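Side-chain contact in cytochrome (Paracoccus pantotrophus, PDB 2XTS), which probably relays electrons through its heme c as the cytochrome subunit of sulfane dehydrogenase SoxCD, which oxidises protein-bound sulfur: residues V129-H132 against E133-T136. Residues are numbered along the deposited sequence; the frame is centred on the assembly and turned at random.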
ATOM      1  N   VAL D 129     -40.195 -10.777  37.853  1.00 13.90           N
ATOM      2  CA  VAL D 129     -40.336  -9.517  37.145  1.00 13.24           C
ATOM      3  C   VAL D 129     -39.048  -8.704  37.290  1.00 13.09           C
ATOM      4  O   VAL D 129     -38.635  -8.342  38.398  1.00 13.96           O
ATOM      5  CB  VAL D 129     -41.516  -8.682  37.681  1.00 13.35           C
ATOM      6  CG1 VAL D 129     -41.724  -7.463  36.827  1.00 14.86           C
ATOM      7  CG2 VAL D 129     -42.779  -9.515  37.713  1.00 14.83           C
ATOM      8  N   LEU D 130     -38.395  -8.449  36.161  1.00 12.29           N
ATOM      9  CA  LEU D 130     -37.190  -7.631  36.135  1.00 11.68           C
ATOM     10  C   LEU D 130     -37.580  -6.196  35.855  1.00 11.77           C
ATOM     11  O   LEU D 130     -38.325  -5.924  34.905  1.00 12.58           O
ATOM     12  CB  LEU D 130     -36.243  -8.132  35.063  1.00 11.20           C
ATOM     13  CG  LEU D 130     -34.857  -7.488  35.018  1.00  9.84           C
ATOM     14  CD1 LEU D 130     -34.033  -7.771  36.291  1.00 10.91           C
ATOM     15  CD2 LEU D 130     -34.141  -7.974  33.784  1.00 10.24           C
ATOM     16  N   THR D 131     -37.103  -5.282  36.700  1.00 12.48           N
ATOM     17  CA  THR D 131     -37.373  -3.867  36.523  1.00 12.89           C
ATOM     18  C   THR D 131     -36.099  -3.032  36.594  1.00 12.77           C
ATOM     19  O   THR D 131     -35.033  -3.524  37.014  1.00 12.62           O
ATOM     20  CB  THR D 131     -38.312  -3.343  37.625  1.00 13.54           C
ATOM     21  OG1 THR D 131     -37.571  -3.222  38.838  1.00 16.60           O
ATOM     22  CG2 THR D 131     -39.524  -4.266  37.820  1.00 15.07           C
ATOM     23  N   HIS D 132     -36.194  -1.752  36.225  1.00 13.09           N
ATOM     24  CA  HIS D 132     -35.050  -0.869  36.390  1.00 13.78           C
ATOM     25  C   HIS D 132     -34.640  -0.697  37.854  1.00 14.63           C
ATOM     26  O   HIS D 132     -33.497  -0.383  38.138  1.00 15.37           O
ATOM     27  CB  HIS D 132     -35.300   0.498  35.750  1.00 15.15           C
ATOM     28  CG  HIS D 132     -36.392   1.280  36.391  1.00 16.31           C
ATOM     29  ND1 HIS D 132     -37.719   0.961  36.225  1.00 17.50           N
ATOM     30  CD2 HIS D 132     -36.359   2.382  37.174  1.00 18.08           C
ATOM     31  CE1 HIS D 132     -38.462   1.825  36.891  1.00 18.29           C
ATOM     32  NE2 HIS D 132     -37.663   2.700  37.473  1.00 18.18           N
ATOM     33  N   GLU D 133     -35.572  -0.897  38.772  1.00 15.26           N
ATOM     34  CA  GLU D 133     -35.274  -0.769  40.195  1.00 15.37           C
ATOM     35  C   GLU D 133     -34.611  -1.979  40.834  1.00 14.63           C
ATOM     36  O   GLU D 133     -33.822  -1.813  41.753  1.00 15.70           O
ATOM     37  CB  GLU D 133     -36.547  -0.446  40.971  1.00 16.47           C
ATOM     38  CG  GLU D 133     -37.151   0.910  40.685  1.00 20.94           C
ATOM     39  CD  GLU D 133     -38.325   1.201  41.603  1.00 25.33           C
ATOM     40  OE1 GLU D 133     -39.372   0.530  41.469  1.00 28.33           O
ATOM     41  OE2 GLU D 133     -38.199   2.083  42.480  1.00 29.61           O
ATOM     42  N   ASN D 134     -34.940  -3.189  40.387  1.00 12.65           N
ATOM     43  CA  ASN D 134     -34.352  -4.390  40.990  1.00 11.82           C
ATOM     44  C   ASN D 134     -33.215  -5.022  40.170  1.00 11.50           C
ATOM     45  O   ASN D 134     -32.606  -5.988  40.615  1.00 12.57           O
ATOM     46  CB  ASN D 134     -35.430  -5.448  41.321  1.00 12.20           C
ATOM     47  CG  ASN D 134     -35.993  -6.131  40.095  1.00 12.70           C
ATOM     48  OD1 ASN D 134     -35.575  -5.863  38.998  1.00 14.03           O
ATOM     49  ND2 ASN D 134     -36.958  -7.012  40.290  1.00 15.62           N
ATOM     50  N   PHE D 135     -32.907  -4.434  39.017  1.00 11.96           N
ATOM     51  CA  PHE D 135     -31.955  -5.001  38.084  1.00 10.68           C
ATOM     52  C   PHE D 135     -30.597  -5.261  38.748  1.00 10.67           C
ATOM     53  O   PHE D 135     -30.018  -6.353  38.581  1.00 11.11           O
ATOM     54  CB  PHE D 135     -31.797  -4.033  36.914  1.00 10.01           C
ATOM     55  CG  PHE D 135     -30.995  -4.577  35.750  1.00  9.35           C
ATOM     56  CD1 PHE D 135     -29.601  -4.541  35.751  1.00  9.35           C
ATOM     57  CD2 PHE D 135     -31.638  -5.099  34.633  1.00  9.18           C
ATOM     58  CE1 PHE D 135     -28.888  -4.993  34.657  1.00  9.35           C
ATOM     59  CE2 PHE D 135     -30.906  -5.548  33.526  1.00  8.88           C
ATOM     60  CZ  PHE D 135     -29.547  -5.515  33.569  1.00  8.30           C
ATOM     61  N   THR D 136     -30.091  -4.275  39.487  1.00 11.74           N
ATOM     62  CA  THR D 136     -28.755  -4.398  40.080  1.00 12.90           C
ATOM     63  C   THR D 136     -28.708  -5.307  41.302  1.00 12.66           C
ATOM     64  O   THR D 136     -27.628  -5.550  41.826  1.00 14.02           O
ATOM     65  CB  THR D 136     -28.145  -3.036  40.430  1.00 13.47           C
ATOM     66  OG1 THR D 136     -28.981  -2.352  41.376  1.00 17.18           O
ATOM     67  CG2 THR D 136     -27.952  -2.190  39.165  1.00 14.72           C
TER
HETATM   68  O   HOH W   1     -31.395  -1.545  39.468  1.00 16.69           O
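An ST motif turns the chain at the end of strand 129-131, where Thr131 and Asn134 exchange side chain-to-backbone hydrogen bonds across the turn. Thr131 OG1 takes the N-H of Asn134 (OG1 to N 3.1 Å) and, weakly, that of Glu133; Asn134 N also donates weakly to Thr131 O, the main-chain half of the motif. The hydroxyl can meet both N-H groups because its first torsion (chi1 75°) sets it between the backbone N and the carbonyl carbon. In return, Asn134 OD1 receives Thr131 N at 2.8 Å, nearly straight at the hydrogen but with the donor well above the carbonyl plane of the amide. The other end of the same amide reaches back along the strand: Asn134 ND2 donates to Val129 O (2.9 Å), with the oxygen close to the amide plane and the nitrogen in the plane of the backbone carbonyl. Having both ends engaged fixes the flip of the amide. An alanine in place of Asn134 would probably leave Thr131 N and Val129 O without these mates and the turn less tightly tied to the strand. On the inward side, Leu130 CD2 touches Phe135 CD2 at 3.9 Å, and both residues rest on Tyr111 of helix 107-120, while Phe135 also meets Leu86 and Tyr90 of helix 86-96. The Leu130 side chain is about 12 Å from the heme c, and the contact belongs to the protein framework of the heme-binding part. Toward the outside, Glu133 CG sits over one face of the His132 ring, 4.0 Å from its centroid, in a CH-pi contact. A water donates to His132 O (2.7 Å) and accepts from Thr136 N (3.0 Å), bridging the turn. The Asn134 amide thus takes up backbone groups of Val129 and Thr131, while Leu130 and His132 pair with Gly33 and Gly31, and the apolar pair faces the helices.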